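Local coordinates for SLT domain-containing protein (Bdellovibrio bacteriovorus HD100, PDB 6TAB) that probably cleaves peptidoglycan as a lysozyme of altered substrate specificity, helping the predatory bacterium to leave its prey cell, at residues S137-N145 with W229-S239. Numbering follows the deposited sequence.
Sequences SSMVRFESN and WSVLRAGDKTS
The last turns of helix 125-144 pass the 3-10 turn 230-232 and the start of helix 238-248, bringing Met139 CA within 6.9 Å of Val231 CA and Phe142 CA within 5.9 Å of Ser239 CA; Phe142 points its CB at the other segment, and Met139 reaches it with the end of its chain. The contact belongs to the lysozyme-like fold of the transglycosylase SLT family and joins one of its long helices to the loop that leads into the last helix. The Met139 chain bends at its last torsion (chi3 60°), and CE makes a CH-pi contact with the Trp229 six-membered ring, 3.5 Å from its centroid; SD adds a more distant Met-aromatic contact above the same face. Leu232 CD1 touches this methyl too, and Val231 CG1 packs on Phe142 CB at 3.9 Å. The indole is further fixed by its NE1, which bonds to Leu170 O, and by Ile203 and Leu204 of helix 193-211. At the other end the Phe142 ring is sandwiched: Ser239 CA makes a CH-pi contact over the centre of one face, and Arg141 CG covers the opposite face. Glu143 OE2 lies at the indole edge near its plane, 3.4 Å from Trp229 CD1, with the carboxylate turned 53° from the ring, and also meets both methyls of Val231. A water links the segments by donating to Glu143 OE2 and accepting from Ser230 N. Within 229-239, Lys237 NZ closes the loop by donating to Arg233 O and, at 2.9 Å, to Ser230 O, which Arg233 N reaches from the opposite face of its carbonyl plane.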
loop_
_atom_site.group_PDB
_atom_site.type_symbol
_atom_site.label_atom_id
_atom_site.label_comp_id
_atom_site.label_asym_id
_atom_site.label_seq_id
_atom_site.Cartn_x
_atom_site.Cartn_y
_atom_site.Cartn_z
ATOM N N SER A 137 -3.469 1.231 5.224
ATOM C CA SER A 137 -4.077 2.414 5.887
ATOM C C SER A 137 -2.985 3.379 6.365
ATOM O O SER A 137 -3.211 4.614 6.364
ATOM C CB SER A 137 -5.062 2.021 6.981
ATOM O OG SER A 137 -4.430 1.590 8.196
ATOM N N SER A 138 -1.821 2.858 6.802
ATOM C CA SER A 138 -0.703 3.701 7.230
ATOM C C SER A 138 -0.086 4.443 6.034
ATOM O O SER A 138 0.363 5.606 6.155
ATOM C CB SER A 138 0.324 2.954 8.073
ATOM O OG SER A 138 1.111 2.048 7.334
ATOM N N MET A 139 -0.019 3.766 4.872
ATOM C CA MET A 139 0.462 4.429 3.641
ATOM C C MET A 139 -0.512 5.555 3.222
ATOM O O MET A 139 -0.070 6.662 2.835
ATOM C CB MET A 139 0.644 3.389 2.527
ATOM C CG MET A 139 1.716 2.336 2.853
ATOM S SD MET A 139 1.579 0.825 1.807
ATOM C CE MET A 139 1.797 1.554 0.181
ATOM N N VAL A 140 -1.823 5.277 3.277
ATOM C CA VAL A 140 -2.857 6.311 2.973
ATOM C C VAL A 140 -2.688 7.527 3.905
ATOM O O VAL A 140 -2.790 8.679 3.432
ATOM C CB VAL A 140 -4.265 5.693 3.041
ATOM C CG1 VAL A 140 -5.340 6.787 2.991
ATOM C CG2 VAL A 140 -4.488 4.635 1.943
ATOM N N ARG A 141 -2.448 7.284 5.199
ATOM C CA ARG A 141 -2.290 8.392 6.171
ATOM C C ARG A 141 -1.248 9.391 5.647
ATOM O O ARG A 141 -1.488 10.611 5.684
ATOM C CB ARG A 141 -1.852 7.874 7.556
ATOM C CG ARG A 141 -1.314 8.916 8.539
ATOM C CD ARG A 141 -2.229 10.049 8.925
ATOM N NE ARG A 141 -1.499 11.004 9.777
ATOM C CZ ARG A 141 -0.804 12.052 9.339
ATOM N NH1 ARG A 141 -0.679 12.276 8.036
ATOM N NH2 ARG A 141 -0.252 12.872 10.230
ATOM N N PHE A 142 -0.102 8.886 5.163
ATOM C CA PHE A 142 1.018 9.788 4.773
ATOM C C PHE A 142 0.961 10.247 3.308
ATOM O O PHE A 142 1.555 11.293 2.998
ATOM C CB PHE A 142 2.384 9.193 5.165
ATOM C CG PHE A 142 2.587 9.169 6.662
ATOM C CD1 PHE A 142 2.746 10.359 7.379
ATOM C CD2 PHE A 142 2.459 7.991 7.379
ATOM C CE1 PHE A 142 2.869 10.333 8.760
ATOM C CE2 PHE A 142 2.589 7.968 8.752
ATOM C CZ PHE A 142 2.766 9.150 9.444
ATOM N N GLU A 143 0.309 9.474 2.409
ATOM C CA GLU A 143 0.186 9.925 1.012
ATOM C C GLU A 143 -0.894 11.015 0.853
ATOM O O GLU A 143 -0.689 11.964 0.095
ATOM C CB GLU A 143 -0.075 8.735 0.077
ATOM C CG GLU A 143 1.104 7.806 -0.111
ATOM C CD GLU A 143 2.263 8.413 -0.876
ATOM O OE1 GLU A 143 2.092 9.533 -1.470
ATOM O OE2 GLU A 143 3.334 7.740 -0.978
ATOM N N SER A 144 -2.065 10.807 1.464
ATOM C CA SER A 144 -3.255 11.706 1.267
ATOM C C SER A 144 -3.986 12.156 2.551
ATOM O O SER A 144 -4.986 12.860 2.435
ATOM C CB SER A 144 -4.267 11.004 0.386
ATOM O OG SER A 144 -4.806 9.862 1.044
ATOM N N ASN A 145 -3.595 11.666 3.725
ATOM C CA ASN A 145 -4.349 11.936 4.958
ATOM C C ASN A 145 -5.832 11.585 4.738
ATOM O O ASN A 145 -6.725 12.294 5.253
ATOM C CB ASN A 145 -4.180 13.362 5.519
ATOM C CG ASN A 145 -4.489 13.426 7.002
ATOM O OD1 ASN A 145 -4.454 12.419 7.712
ATOM N ND2 ASN A 145 -4.811 14.619 7.485
ATOM N N TRP A 229 6.420 3.666 -3.900
ATOM C CA TRP A 229 6.015 4.704 -2.892
ATOM C C TRP A 229 7.214 5.237 -2.091
ATOM O O TRP A 229 7.916 4.492 -1.390
ATOM C CB TRP A 229 4.944 4.162 -1.937
ATOM C CG TRP A 229 3.586 3.951 -2.527
ATOM C CD1 TRP A 229 2.653 4.917 -2.775
ATOM C CD2 TRP A 229 2.980 2.699 -2.918
ATOM N NE1 TRP A 229 1.521 4.369 -3.316
ATOM C CE2 TRP A 229 1.674 3.006 -3.385
ATOM C CE3 TRP A 229 3.405 1.349 -2.926
ATOM C CZ2 TRP A 229 0.783 1.999 -3.788
ATOM C CZ3 TRP A 229 2.522 0.367 -3.311
ATOM C CH2 TRP A 229 1.242 0.689 -3.760
ATOM N N SER A 230 7.376 6.566 -2.109
ATOM C CA SER A 230 8.429 7.246 -1.353
ATOM C C SER A 230 8.285 7.050 0.170
ATOM O O SER A 230 9.292 6.985 0.886
ATOM C CB SER A 230 8.446 8.716 -1.720
ATOM O OG SER A 230 7.273 9.386 -1.228
ATOM N N VAL A 231 7.043 6.911 0.670
ATOM C CA VAL A 231 6.788 6.777 2.136
ATOM C C VAL A 231 7.343 5.451 2.671
ATOM O O VAL A 231 7.550 5.331 3.886
ATOM C CB VAL A 231 5.306 6.968 2.527
ATOM C CG1 VAL A 231 4.838 8.387 2.189
ATOM C CG2 VAL A 231 4.379 5.878 1.980
ATOM N N LEU A 232 7.612 4.468 1.788
ATOM C CA LEU A 232 8.199 3.163 2.176
ATOM C C LEU A 232 9.733 3.153 2.036
ATOM O O LEU A 232 10.349 2.121 2.368
ATOM C CB LEU A 232 7.559 2.012 1.373
ATOM C CG LEU A 232 6.092 1.716 1.674
ATOM C CD1 LEU A 232 5.574 0.589 0.798
ATOM C CD2 LEU A 232 5.849 1.394 3.150
ATOM N N ARG A 233 10.349 4.243 1.562
ATOM C CA ARG A 233 11.818 4.350 1.377
ATOM C C ARG A 233 12.486 4.848 2.673
ATOM O O ARG A 233 12.177 5.946 3.180
ATOM C CB ARG A 233 12.118 5.284 0.203
ATOM C CG ARG A 233 11.672 4.713 -1.145
ATOM C CD ARG A 233 12.059 5.546 -2.362
ATOM N NE ARG A 233 11.504 4.948 -3.565
ATOM C CZ ARG A 233 11.895 5.246 -4.806
ATOM N NH1 ARG A 233 12.682 6.287 -5.024
ATOM N NH2 ARG A 233 11.535 4.480 -5.828
ATOM N N ALA A 234 13.408 4.045 3.203
ATOM C CA ALA A 234 14.062 4.302 4.475
ATOM C C ALA A 234 14.761 5.664 4.440
ATOM O O ALA A 234 15.393 6.063 3.436
ATOM C CB ALA A 234 15.067 3.216 4.784
ATOM N N GLY A 235 14.620 6.372 5.560
ATOM C CA GLY A 235 15.280 7.637 5.793
ATOM C C GLY A 235 14.798 8.287 7.089
ATOM O O GLY A 235 13.940 7.731 7.800
ATOM N N ASP A 236 15.341 9.465 7.396
ATOM C CA ASP A 236 14.994 10.177 8.638
ATOM C C ASP A 236 13.821 11.121 8.360
ATOM O O ASP A 236 13.979 12.341 8.303
ATOM C CB ASP A 236 16.203 10.931 9.190
ATOM C CG ASP A 236 15.947 11.628 10.517
ATOM O OD1 ASP A 236 14.961 11.277 11.199
ATOM O OD2 ASP A 236 16.752 12.489 10.875
ATOM N N LYS A 237 12.650 10.537 8.154
ATOM C CA LYS A 237 11.447 11.278 7.929
ATOM C C LYS A 237 10.287 10.592 8.636
ATOM O O LYS A 237 10.279 9.360 8.869
ATOM C CB LYS A 237 11.173 11.427 6.440
ATOM C CG LYS A 237 10.864 10.127 5.732
ATOM C CD LYS A 237 11.080 10.203 4.245
ATOM C CE LYS A 237 10.602 8.933 3.581
ATOM N NZ LYS A 237 11.128 8.770 2.207
ATOM N N THR A 238 9.300 11.420 8.959
ATOM C CA THR A 238 8.249 11.040 9.854
ATOM C C THR A 238 7.416 9.891 9.266
ATOM O O THR A 238 7.006 8.977 10.008
ATOM C CB THR A 238 7.409 12.274 10.200
ATOM O OG1 THR A 238 8.231 13.280 10.808
ATOM C CG2 THR A 238 6.249 11.905 11.088
ATOM N N SER A 239 7.128 9.944 7.960
ATOM C CA SER A 239 6.270 8.937 7.319
ATOM C C SER A 239 6.858 7.525 7.489
ATOM O O SER A 239 6.218 6.635 8.050
ATOM C CB SER A 239 6.029 9.287 5.867
ATOM O OG SER A 239 7.248 9.347 5.121
HETATM O O HOH W 1 5.196 8.103 -3.443
#